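Local coordinates for protein fatty acid amide hydrolase (Candida albicans, PDB 6KVR) that probably hydrolyses the amide bond of fatty acid and other monocarboxylic acid amides, releasing ammonia, as an enzyme of the amidase signature family, at residues K275-K280 with L308-Y313; P330-S335 with R549-E554; L352-P357 with T515-R520; D508-E513 with E529-S534. All coordinates share one frame; numbering follows the deposited sequence.

Contact 1 of 4, residues K275-K280 with L308-Y313; sequences KRISVK and LWMKAY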
# COMPACT_ATOMS: atom_id res chain seq x y z
N LYS A 275 5.28 -0.03 -4.70
CA LYS A 275 4.77 -1.40 -4.62
C LYS A 275 4.55 -2.05 -5.98
O LYS A 275 3.84 -3.03 -6.08
CB LYS A 275 3.48 -1.46 -3.79
CG LYS A 275 3.66 -0.83 -2.40
CD LYS A 275 2.46 0.04 -2.02
CE LYS A 275 1.49 -0.68 -1.05
NZ LYS A 275 0.09 -0.12 -1.01
N ARG A 276 5.19 -1.55 -7.04
CA ARG A 276 5.22 -2.27 -8.30
C ARG A 276 6.52 -3.05 -8.47
O ARG A 276 6.50 -4.22 -8.87
CB ARG A 276 5.02 -1.29 -9.46
CG ARG A 276 3.74 -0.47 -9.39
CD ARG A 276 3.35 0.15 -10.73
NE ARG A 276 2.70 -0.79 -11.63
CZ ARG A 276 2.04 -0.46 -12.74
NH1 ARG A 276 1.87 0.81 -13.09
NH2 ARG A 276 1.55 -1.42 -13.52
N ILE A 277 7.65 -2.43 -8.12
CA ILE A 277 8.97 -3.05 -8.19
C ILE A 277 9.40 -3.35 -6.76
O ILE A 277 9.25 -2.51 -5.87
CB ILE A 277 9.97 -2.12 -8.93
CG1 ILE A 277 9.69 -2.15 -10.44
CG2 ILE A 277 11.38 -2.58 -8.75
CD1 ILE A 277 8.50 -1.38 -10.87
N SER A 278 9.92 -4.56 -6.53
CA SER A 278 10.33 -4.94 -5.18
C SER A 278 11.59 -4.22 -4.70
O SER A 278 12.56 -4.05 -5.44
CB SER A 278 10.58 -6.45 -5.11
OG SER A 278 10.96 -6.81 -3.79
N VAL A 279 11.57 -3.81 -3.42
CA VAL A 279 12.77 -3.35 -2.73
C VAL A 279 13.25 -4.37 -1.70
O VAL A 279 14.18 -4.08 -0.94
CB VAL A 279 12.58 -1.97 -2.06
CG1 VAL A 279 12.26 -0.91 -3.11
CG2 VAL A 279 11.49 -2.03 -1.00
N LYS A 280 12.65 -5.56 -1.67
CA LYS A 280 13.04 -6.57 -0.69
C LYS A 280 14.47 -7.09 -0.95
O LYS A 280 14.83 -7.44 -2.07
CB LYS A 280 12.04 -7.73 -0.73
CG LYS A 280 12.38 -8.86 0.22
CD LYS A 280 11.38 -10.01 0.12
CE LYS A 280 11.87 -11.23 0.90
NZ LYS A 280 10.80 -12.26 0.86
N LEU A 308 10.87 -1.23 -21.62
CA LEU A 308 11.21 -2.65 -21.71
C LEU A 308 11.38 -3.25 -20.32
O LEU A 308 10.92 -4.37 -20.05
CB LEU A 308 12.50 -2.82 -22.52
CG LEU A 308 13.12 -4.23 -22.48
CD1 LEU A 308 12.22 -5.23 -23.18
CD2 LEU A 308 14.53 -4.30 -23.03
N TRP A 309 12.08 -2.53 -19.44
CA TRP A 309 12.44 -3.05 -18.13
C TRP A 309 11.20 -3.23 -17.26
O TRP A 309 10.98 -4.30 -16.69
CB TRP A 309 13.46 -2.10 -17.49
CG TRP A 309 14.16 -2.62 -16.29
CD1 TRP A 309 15.38 -3.21 -16.26
CD2 TRP A 309 13.71 -2.56 -14.94
NE1 TRP A 309 15.72 -3.55 -14.97
CE2 TRP A 309 14.71 -3.16 -14.14
CE3 TRP A 309 12.54 -2.09 -14.33
CZ2 TRP A 309 14.59 -3.29 -12.76
CZ3 TRP A 309 12.43 -2.21 -12.95
CH2 TRP A 309 13.45 -2.80 -12.18
N MSE A 310 10.36 -2.21 -17.17
CA MSE A 310 9.12 -2.31 -16.42
C MSE A 310 8.26 -3.47 -16.92
O MSE A 310 7.82 -4.32 -16.12
CB MSE A 310 8.33 -1.00 -16.50
CG MSE A 310 9.09 0.21 -15.95
SE MSE A 310 9.37 0.07 -14.01
CE MSE A 310 7.54 0.56 -13.42
N LYS A 311 8.03 -3.51 -18.23
CA LYS A 311 7.16 -4.53 -18.81
C LYS A 311 7.69 -5.93 -18.52
O LYS A 311 6.93 -6.81 -18.10
CB LYS A 311 7.02 -4.33 -20.32
CG LYS A 311 6.07 -5.33 -21.01
CD LYS A 311 6.05 -5.07 -22.51
CE LYS A 311 7.36 -5.53 -23.15
NZ LYS A 311 7.92 -4.52 -24.12
N ALA A 312 8.99 -6.15 -18.73
CA ALA A 312 9.57 -7.47 -18.48
C ALA A 312 9.53 -7.81 -16.99
O ALA A 312 9.13 -8.92 -16.60
CB ALA A 312 11.00 -7.53 -19.01
N TYR A 313 9.96 -6.87 -16.14
CA TYR A 313 10.03 -7.12 -14.71
C TYR A 313 8.68 -7.55 -14.17
O TYR A 313 8.57 -8.58 -13.49
CB TYR A 313 10.52 -5.86 -13.98
CG TYR A 313 10.73 -6.03 -12.47
CD1 TYR A 313 9.65 -5.97 -11.58
CD2 TYR A 313 12.00 -6.23 -11.94
CE1 TYR A 313 9.84 -6.11 -10.22
CE2 TYR A 313 12.20 -6.38 -10.59
CZ TYR A 313 11.11 -6.31 -9.73
OH TYR A 313 11.31 -6.45 -8.37
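Ile277 lies over the ring of Tyr313 and touches three side chains of helix 303-317 with its two branches and terminal methyl. Its CG1 sits above one ring face, 4.3 Å from the Tyr313 ring centroid and 24° off the normal, a CH-pi contact displaced toward the rim. The same CG1 comes up to the edge of the Trp309 indole, near its plane, 3.7 Å from CZ3. CG2 leans on the phenol end of Tyr313, 3.9 Å from its CZ. The side chains of Ile277 and Met310, the latter present as selenomethionine, cross at about a right angle. Ile277 CD1 lies 3.3 Å from Met310 CE, tighter than usual for two carbons; bends at the second and third torsions fold the Met310 chain so that its selenium and methyl end face the isoleucine. Tyr313 extends away from its helix because CG is anti to the backbone N (chi1 -176°), and this carries the hydroxyl to the loop backbone. There Ser278 N donates to Tyr313 OH over 3.0 Å, with an N-H...O angle of 148°. Thr186 also bonds that hydroxyl, tying in helix 185-192, while Ser278 OG pairs with Asp323 and accepts from Lys280 N in an ST turn. Trp309 continues inward to strand 248-253, and its side chain lies about 10 Å from that of Lys158, predicted to belong to the charge relay. The chemistry is thus that of a buried apolar wedge with one polar seam: a branched aliphatic residue fills the angle between two aromatic rings, and the tyrosine hydroxyl gives the loop amide a partner where water is scarce.

Contact 2 of 4, residues P330-S335 with R549-E554; sequences PWRDVS and RYFDEE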
# COMPACT_ATOMS: atom_id res chain seq x y z
N PRO A 330 -0.97 -5.63 -13.62
CA PRO A 330 -0.25 -5.82 -14.88
C PRO A 330 0.27 -4.50 -15.43
O PRO A 330 -0.34 -3.45 -15.26
CB PRO A 330 -1.32 -6.41 -15.81
CG PRO A 330 -2.35 -7.02 -14.87
CD PRO A 330 -2.35 -6.16 -13.65
N TRP A 331 1.42 -4.58 -16.10
CA TRP A 331 1.93 -3.45 -16.87
C TRP A 331 1.12 -3.37 -18.15
O TRP A 331 1.25 -4.23 -19.03
CB TRP A 331 3.43 -3.62 -17.14
CG TRP A 331 4.03 -2.49 -17.91
CD1 TRP A 331 4.28 -2.45 -19.25
CD2 TRP A 331 4.47 -1.22 -17.38
NE1 TRP A 331 4.84 -1.24 -19.59
CE2 TRP A 331 4.96 -0.47 -18.46
CE3 TRP A 331 4.48 -0.65 -16.10
CZ2 TRP A 331 5.47 0.83 -18.31
CZ3 TRP A 331 4.98 0.64 -15.94
CH2 TRP A 331 5.47 1.36 -17.04
N ARG A 332 0.26 -2.35 -18.26
CA ARG A 332 -0.68 -2.23 -19.36
C ARG A 332 0.01 -1.79 -20.65
O ARG A 332 1.03 -1.10 -20.65
CB ARG A 332 -1.80 -1.25 -19.01
CG ARG A 332 -2.85 -1.84 -18.07
CD ARG A 332 -3.74 -0.75 -17.51
NE ARG A 332 -2.99 0.25 -16.76
CZ ARG A 332 -2.75 1.48 -17.20
NH1 ARG A 332 -3.11 1.86 -18.41
NH2 ARG A 332 -2.12 2.34 -16.40
N ASP A 333 -0.59 -2.18 -21.77
CA ASP A 333 -0.12 -1.80 -23.09
C ASP A 333 -0.80 -0.49 -23.49
O ASP A 333 -2.03 -0.44 -23.57
CB ASP A 333 -0.41 -2.90 -24.10
CG ASP A 333 0.73 -3.10 -25.07
OD1 ASP A 333 1.18 -2.12 -25.69
OD2 ASP A 333 1.19 -4.26 -25.17
N VAL A 334 -0.01 0.55 -23.69
CA VAL A 334 -0.51 1.90 -23.88
C VAL A 334 0.14 2.49 -25.12
O VAL A 334 1.35 2.32 -25.33
CB VAL A 334 -0.22 2.77 -22.63
CG1 VAL A 334 -0.22 4.25 -22.98
CG2 VAL A 334 -1.22 2.47 -21.52
N SER A 335 -0.64 3.17 -25.96
CA SER A 335 -0.09 3.74 -27.18
C SER A 335 0.57 5.08 -26.89
O SER A 335 0.20 5.78 -25.95
CB SER A 335 -1.16 3.92 -28.25
OG SER A 335 -2.40 4.33 -27.68
N ARG A 549 -1.20 8.49 -9.67
CA ARG A 549 -0.69 7.27 -9.04
C ARG A 549 -1.11 6.03 -9.81
O ARG A 549 -2.29 5.86 -10.16
CB ARG A 549 -1.20 7.18 -7.60
CG ARG A 549 -0.63 8.22 -6.67
CD ARG A 549 -1.02 7.92 -5.23
NE ARG A 549 -0.13 6.93 -4.63
CZ ARG A 549 -0.53 6.01 -3.76
NH1 ARG A 549 -1.80 5.92 -3.37
NH2 ARG A 549 0.36 5.16 -3.25
N TYR A 550 -0.14 5.16 -10.08
CA TYR A 550 -0.29 3.88 -10.78
C TYR A 550 -0.57 4.05 -12.27
O TYR A 550 -0.94 3.08 -12.94
CB TYR A 550 -1.34 2.99 -10.12
CG TYR A 550 -0.85 2.59 -8.75
CD1 TYR A 550 0.16 1.64 -8.62
CD2 TYR A 550 -1.31 3.24 -7.61
CE1 TYR A 550 0.66 1.30 -7.38
CE2 TYR A 550 -0.82 2.91 -6.36
CZ TYR A 550 0.16 1.95 -6.25
OH TYR A 550 0.66 1.64 -5.00
N PHE A 551 -0.37 5.25 -12.80
CA PHE A 551 -0.43 5.47 -14.25
C PHE A 551 0.97 5.60 -14.84
O PHE A 551 1.20 6.40 -15.75
CB PHE A 551 -1.28 6.70 -14.56
CG PHE A 551 -2.76 6.48 -14.37
CD1 PHE A 551 -3.31 6.36 -13.10
CD2 PHE A 551 -3.61 6.37 -15.47
CE1 PHE A 551 -4.69 6.15 -12.92
CE2 PHE A 551 -4.99 6.17 -15.30
CZ PHE A 551 -5.53 6.06 -14.02
N ASP A 552 1.92 4.82 -14.31
CA ASP A 552 3.30 4.80 -14.81
C ASP A 552 3.38 4.58 -16.31
O ASP A 552 4.26 5.13 -16.99
CB ASP A 552 4.10 3.68 -14.11
CG ASP A 552 3.90 3.66 -12.61
OD1 ASP A 552 2.76 3.50 -12.11
OD2 ASP A 552 4.92 3.77 -11.91
N GLU A 553 2.50 3.72 -16.84
CA GLU A 553 2.55 3.38 -18.26
C GLU A 553 2.32 4.61 -19.11
O GLU A 553 3.06 4.86 -20.07
CB GLU A 553 1.51 2.29 -18.56
CG GLU A 553 1.81 0.95 -17.88
CD GLU A 553 1.07 0.78 -16.54
OE1 GLU A 553 0.85 1.78 -15.81
OE2 GLU A 553 0.69 -0.37 -16.22
N GLU A 554 1.33 5.43 -18.75
CA GLU A 554 1.08 6.68 -19.47
C GLU A 554 2.25 7.65 -19.34
O GLU A 554 2.55 8.39 -20.28
CB GLU A 554 -0.20 7.34 -18.96
CG GLU A 554 -1.49 6.72 -19.49
CD GLU A 554 -1.91 5.48 -18.71
OE1 GLU A 554 -2.96 4.88 -19.03
OE2 GLU A 554 -1.17 5.11 -17.76
O HOH W 1 -1.27 0.59 -14.02
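The backbones come closest at Arg332 and Glu553, CA to CA 6.6 Å, where the irregular chain of 330-335 passes the first turn of helix 552-565. Arg332 N gives Glu553 OE2 a nearly straight bond of 2.9 Å (167°), meeting the oxygen on its anti side. In Glu553, chi1 (-66°) puts the methylene CG squarely over the Trp331 indole, 3.3 Å from the centroid of the six-membered ring, and the bend at chi2 (95°) turns the carboxylate toward Arg332. Glu553 OE1 forms a salt bridge with Arg332 NH2 at 3.1 Å, the carboxylate lying over a face of the guanidinium. Glu554 approaches that guanidinium differently, at its edge. Arg332 NH1 donates to Glu554 OE1 at 3.1 Å and Arg332 NH2 to Glu554 OE2 at 3.2 Å, an end-on, two-nitrogen grip with both oxygens near the guanidinium plane. Water 1 accepts from Arg332 NH2 and donates to Tyr550 O at 2.7 Å, linking the arginine to the turn before the helix. Val334 CG2 closes the far end, 4.0 Å from Glu553 CB. Beyond the pair, Arg276 bridges both Asp552 and Glu553, and Trp331 NE1 bonds Glu307 of helix 303-317. Glutamates suit the opening turn of a helix, where the dipole would favour negative charge, and arginine can serve two of them at once, by face and by edge. Glu553, buried between Arg332 and Arg276, is therefore probably held ionised, and its methylene adds an apolar contact to the same charged network that fastens the loop to the helix.

Contact 3 of 4, residues L352-P357 with T515-R520; sequences LVRVSP and TKYKYR
Arg354 stacks on Tyr517 in an arginine-aromatic cation-pi pair that joins two surface loops of the amidase fold, one leading into helix 357-372 and the other linking helices 512-515 and 522-529. The stacking is nearly parallel: guanidinium and ring planes differ by 15° and their centres are 4.0 Å apart. The two side chains run past each other in opposite directions, and the charged group is off-centre. The aliphatic part supplies the CH-pi contact, with Arg354 CD almost straight above the Tyr517 ring, 3.9 Å from its centroid; a bend at chi3 (61°) then turns the guanidinium across the same face toward Tyr517 CB. Arginine suits this position because its flat cation can cover a ring while its N-H groups remain able to bond elsewhere, here NE to Asn528 and NH1 to Asp514 O. Tyr519 stands nearly upright to the guanidinium, at 82°, and meets its edge. Among the polar partners Glu524 is shared: its OE2 takes bonds from Tyr517 OH and Arg354 N and a salt bridge from Arg520. Arg520 also lays its guanidinium against the backbone of the first loop, Arg520 NH1 lying 3.3 Å from Leu352 C.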
# COMPACT_ATOMS: atom_id res chain seq x y z
N LEU A 352 9.36 27.38 -2.85
CA LEU A 352 10.36 27.27 -1.80
C LEU A 352 11.73 27.79 -2.24
O LEU A 352 12.30 28.64 -1.56
CB LEU A 352 10.49 25.81 -1.33
CG LEU A 352 9.15 25.20 -0.94
CD1 LEU A 352 9.33 23.78 -0.46
CD2 LEU A 352 8.47 26.05 0.13
N VAL A 353 12.27 27.27 -3.34
CA VAL A 353 13.61 27.61 -3.79
C VAL A 353 13.57 27.93 -5.28
O VAL A 353 13.26 27.05 -6.10
CB VAL A 353 14.62 26.48 -3.49
CG1 VAL A 353 16.02 26.89 -3.96
CG2 VAL A 353 14.65 26.14 -1.99
N ARG A 354 13.90 29.17 -5.62
CA ARG A 354 14.00 29.61 -7.00
C ARG A 354 15.05 28.78 -7.75
O ARG A 354 16.09 28.42 -7.20
CB ARG A 354 14.36 31.10 -7.02
CG ARG A 354 14.70 31.69 -8.38
CD ARG A 354 15.17 33.14 -8.25
NE ARG A 354 16.38 33.27 -7.45
CZ ARG A 354 17.13 34.36 -7.40
NH1 ARG A 354 16.83 35.44 -8.11
NH2 ARG A 354 18.21 34.38 -6.61
N VAL A 355 14.76 28.47 -9.02
CA VAL A 355 15.67 27.69 -9.84
C VAL A 355 16.67 28.63 -10.50
O VAL A 355 16.43 29.83 -10.63
CB VAL A 355 14.95 26.81 -10.89
CG1 VAL A 355 13.96 25.86 -10.22
CG2 VAL A 355 14.23 27.66 -11.95
N SER A 356 17.82 28.07 -10.89
CA SER A 356 18.91 28.82 -11.48
C SER A 356 18.68 29.00 -12.98
O SER A 356 17.83 28.34 -13.57
CB SER A 356 20.23 28.09 -11.20
OG SER A 356 20.40 27.02 -12.11
N PRO A 357 19.45 29.89 -13.62
CA PRO A 357 19.16 30.27 -15.02
C PRO A 357 19.09 29.10 -15.99
O PRO A 357 18.18 29.08 -16.83
CB PRO A 357 20.31 31.22 -15.37
CG PRO A 357 20.55 31.93 -14.06
CD PRO A 357 20.37 30.86 -12.99
N THR A 515 18.82 40.06 -9.49
CA THR A 515 19.69 40.44 -8.37
C THR A 515 18.93 41.15 -7.26
O THR A 515 19.45 41.26 -6.15
CB THR A 515 20.88 41.33 -8.84
OG1 THR A 515 20.39 42.46 -9.58
CG2 THR A 515 21.83 40.56 -9.73
N LYS A 516 17.72 41.62 -7.53
CA LYS A 516 16.89 42.21 -6.49
C LYS A 516 15.86 41.23 -5.93
O LYS A 516 14.88 41.65 -5.31
CB LYS A 516 16.19 43.46 -7.03
CG LYS A 516 15.72 43.26 -8.43
CD LYS A 516 15.97 44.46 -9.34
CE LYS A 516 14.81 45.45 -9.30
NZ LYS A 516 15.05 46.58 -10.24
N TYR A 517 16.10 39.93 -6.09
CA TYR A 517 15.27 38.91 -5.47
C TYR A 517 15.41 38.97 -3.95
O TYR A 517 16.50 39.17 -3.40
CB TYR A 517 15.67 37.54 -6.01
CG TYR A 517 14.75 36.40 -5.63
CD1 TYR A 517 13.48 36.29 -6.19
CD2 TYR A 517 15.16 35.43 -4.73
CE1 TYR A 517 12.63 35.24 -5.85
CE2 TYR A 517 14.34 34.38 -4.38
CZ TYR A 517 13.08 34.28 -4.94
OH TYR A 517 12.27 33.23 -4.58
N LYS A 518 14.28 38.82 -3.26
CA LYS A 518 14.24 38.72 -1.80
C LYS A 518 14.09 37.25 -1.42
O LYS A 518 13.10 36.61 -1.79
CB LYS A 518 13.07 39.55 -1.25
CG LYS A 518 12.75 39.31 0.22
CD LYS A 518 11.81 40.40 0.75
CE LYS A 518 10.38 40.22 0.21
NZ LYS A 518 9.74 41.51 -0.22
N TYR A 519 15.08 36.71 -0.71
CA TYR A 519 15.06 35.30 -0.38
C TYR A 519 13.98 35.00 0.64
O TYR A 519 13.74 35.78 1.56
CB TYR A 519 16.43 34.86 0.15
CG TYR A 519 17.49 34.81 -0.92
CD1 TYR A 519 17.36 33.97 -2.01
CD2 TYR A 519 18.63 35.61 -0.84
CE1 TYR A 519 18.31 33.94 -3.01
CE2 TYR A 519 19.60 35.57 -1.83
CZ TYR A 519 19.44 34.73 -2.91
OH TYR A 519 20.39 34.68 -3.91
N ARG A 520 13.32 33.85 0.48
CA ARG A 520 12.29 33.43 1.43
C ARG A 520 12.83 32.65 2.62
O ARG A 520 12.10 32.47 3.60
CB ARG A 520 11.25 32.55 0.73
CG ARG A 520 10.77 33.07 -0.58
CD ARG A 520 10.81 31.91 -1.56
NE ARG A 520 9.83 32.06 -2.62
CZ ARG A 520 9.79 31.31 -3.71
NH1 ARG A 520 10.72 30.41 -3.97
NH2 ARG A 520 8.78 31.48 -4.57

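Contact 4 of 4, residues D508-E513 with E529-S534; sequences DKWTEE and ENYDPS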
# COMPACT_ATOMS: atom_id res chain seq x y z
N ASP A 508 23.62 31.54 -19.46
CA ASP A 508 22.89 31.15 -18.25
C ASP A 508 23.45 31.90 -17.04
O ASP A 508 24.11 31.34 -16.16
CB ASP A 508 22.96 29.63 -18.05
CG ASP A 508 22.15 28.87 -19.11
OD1 ASP A 508 21.04 29.32 -19.43
OD2 ASP A 508 22.62 27.81 -19.61
N LYS A 509 23.16 33.20 -16.97
CA LYS A 509 23.59 34.01 -15.84
C LYS A 509 22.40 34.78 -15.29
O LYS A 509 21.36 34.92 -15.94
CB LYS A 509 24.73 34.98 -16.19
CG LYS A 509 24.57 35.77 -17.47
CD LYS A 509 25.92 36.16 -18.04
CE LYS A 509 25.85 37.46 -18.84
NZ LYS A 509 24.59 37.62 -19.64
N TRP A 510 22.55 35.23 -14.04
CA TRP A 510 21.48 35.97 -13.39
C TRP A 510 21.25 37.27 -14.14
O TRP A 510 22.19 37.89 -14.64
CB TRP A 510 21.85 36.25 -11.93
CG TRP A 510 21.98 35.04 -11.01
CD1 TRP A 510 23.12 34.59 -10.41
CD2 TRP A 510 20.92 34.16 -10.56
NE1 TRP A 510 22.85 33.49 -9.62
CE2 TRP A 510 21.51 33.20 -9.71
CE3 TRP A 510 19.54 34.09 -10.80
CZ2 TRP A 510 20.77 32.19 -9.09
CZ3 TRP A 510 18.80 33.07 -10.18
CH2 TRP A 510 19.42 32.14 -9.34
N THR A 511 20.00 37.69 -14.23
CA THR A 511 19.69 39.01 -14.77
C THR A 511 19.73 40.07 -13.68
O THR A 511 19.87 39.77 -12.49
CB THR A 511 18.33 39.02 -15.44
OG1 THR A 511 17.33 39.26 -14.43
CG2 THR A 511 18.06 37.70 -16.14
N GLU A 512 19.58 41.33 -14.10
CA GLU A 512 19.56 42.44 -13.15
C GLU A 512 18.29 42.42 -12.32
O GLU A 512 18.30 42.76 -11.14
CB GLU A 512 19.72 43.77 -13.88
CG GLU A 512 20.08 44.97 -12.98
CD GLU A 512 21.53 44.98 -12.52
OE1 GLU A 512 22.08 43.92 -12.15
OE2 GLU A 512 22.15 46.07 -12.55
N GLU A 513 17.17 42.02 -12.93
CA GLU A 513 15.97 41.77 -12.16
C GLU A 513 16.18 40.64 -11.15
O GLU A 513 15.65 40.69 -10.04
CB GLU A 513 14.80 41.45 -13.09
CG GLU A 513 13.43 41.42 -12.40
CD GLU A 513 13.06 42.74 -11.73
OE1 GLU A 513 13.44 43.82 -12.26
OE2 GLU A 513 12.38 42.71 -10.68
N GLU A 529 23.02 31.17 -3.85
CA GLU A 529 24.31 31.87 -3.89
C GLU A 529 25.45 30.95 -4.32
O GLU A 529 26.54 31.45 -4.60
CB GLU A 529 24.59 32.51 -2.52
CG GLU A 529 23.83 33.85 -2.35
CD GLU A 529 24.06 34.55 -1.01
OE1 GLU A 529 24.64 33.96 -0.06
OE2 GLU A 529 23.63 35.73 -0.91
N ASN A 530 25.21 29.65 -4.45
CA ASN A 530 26.20 28.75 -5.02
C ASN A 530 26.23 28.78 -6.55
O ASN A 530 27.19 28.27 -7.14
CB ASN A 530 25.94 27.31 -4.58
CG ASN A 530 26.46 27.04 -3.19
OD1 ASN A 530 27.27 27.80 -2.68
ND2 ASN A 530 25.95 26.00 -2.55
N TYR A 531 25.21 29.32 -7.21
CA TYR A 531 25.23 29.26 -8.66
C TYR A 531 26.26 30.25 -9.22
O TYR A 531 26.26 31.43 -8.86
CB TYR A 531 23.85 29.55 -9.27
CG TYR A 531 23.94 29.44 -10.78
CD1 TYR A 531 24.06 28.20 -11.40
CD2 TYR A 531 24.02 30.59 -11.59
CE1 TYR A 531 24.21 28.09 -12.78
CE2 TYR A 531 24.18 30.48 -12.97
CZ TYR A 531 24.27 29.23 -13.55
OH TYR A 531 24.40 29.11 -14.90
N ASP A 532 27.11 29.76 -10.09
CA ASP A 532 28.16 30.52 -10.76
C ASP A 532 28.25 30.02 -12.19
O ASP A 532 28.60 28.85 -12.40
CB ASP A 532 29.51 30.35 -10.04
CG ASP A 532 30.66 31.11 -10.71
OD1 ASP A 532 30.63 31.40 -11.93
OD2 ASP A 532 31.65 31.39 -9.99
N PRO A 533 27.94 30.86 -13.19
CA PRO A 533 27.96 30.40 -14.59
C PRO A 533 29.25 29.71 -15.02
O PRO A 533 29.19 28.72 -15.76
CB PRO A 533 27.74 31.69 -15.39
CG PRO A 533 27.21 32.68 -14.44
CD PRO A 533 27.71 32.31 -13.08
N SER A 534 30.41 30.19 -14.57
CA SER A 534 31.67 29.64 -15.05
C SER A 534 32.03 28.31 -14.38
O SER A 534 32.97 27.65 -14.84
CB SER A 534 32.81 30.65 -14.84
OG SER A 534 33.07 30.90 -13.46
O HOH W 2 24.55 32.78 -7.43
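Two loop segments flanking helices 512-515 and 522-529 meet here, on the approach to strand 540-546, with Tyr531 reaching across from one to the other. Tyr531 OH donates to Asp508 O at 2.6 Å; the C=O...O angle is 143° and the hydroxyl is tilted 19° from the carbonyl plane. CG anti to the backbone N points the long phenol across to the other segment, where it bonds this backbone acceptor, and Gln503 bonds the same hydroxyl. Tyr531 also turns its ring edge to the face of Trp510 in an offset edge-to-face pair, planes at 86° and centroids 5.5 Å apart, Tyr531 CD2 coming to 3.7 Å from Trp510 NE1. Water 2 links the same pair, accepting from Trp510 NE1 at 2.9 Å and donating to Tyr531 O, so the indole N-H is satisfied. Pro533, with its rigid ring, lays CG 3.8 Å from Lys509 CB. Asp532 OD1 accepts from both Ser534 N and Ser534 OG, forming an Asx turn. Asp508 turns its carboxylate to Arg361 of helix 357-372, and Pro357 and Pro358 at the start of that helix pack against Trp510, Tyr531 and Asp508, placing the contact over the helix's first turn.

Overall arrangement
The four contacts form two clusters. Contacts 1 and 2, centres 13 Å apart, share helix 303-317 and the start of helix 552-565: Arg276 of contact 1 bridges Asp552 and Glu553 of contact 2, and both touch the second subunit. Contacts 3 and 4, centres 11 Å apart, share the region of helices 512-515 and 522-529 and the start of helix 357-372, with Arg354 packed on Trp510 and Pro357 on Tyr531. Between clusters the centres lie 37 to 40 Å apart. Along the chain contact 1 closes first; contact 2 then spans both others, whose segments alternate. One cluster thus joins core to dimer surface, the other ties together loops at and just beneath the surface, away from the predicted catalytic residues.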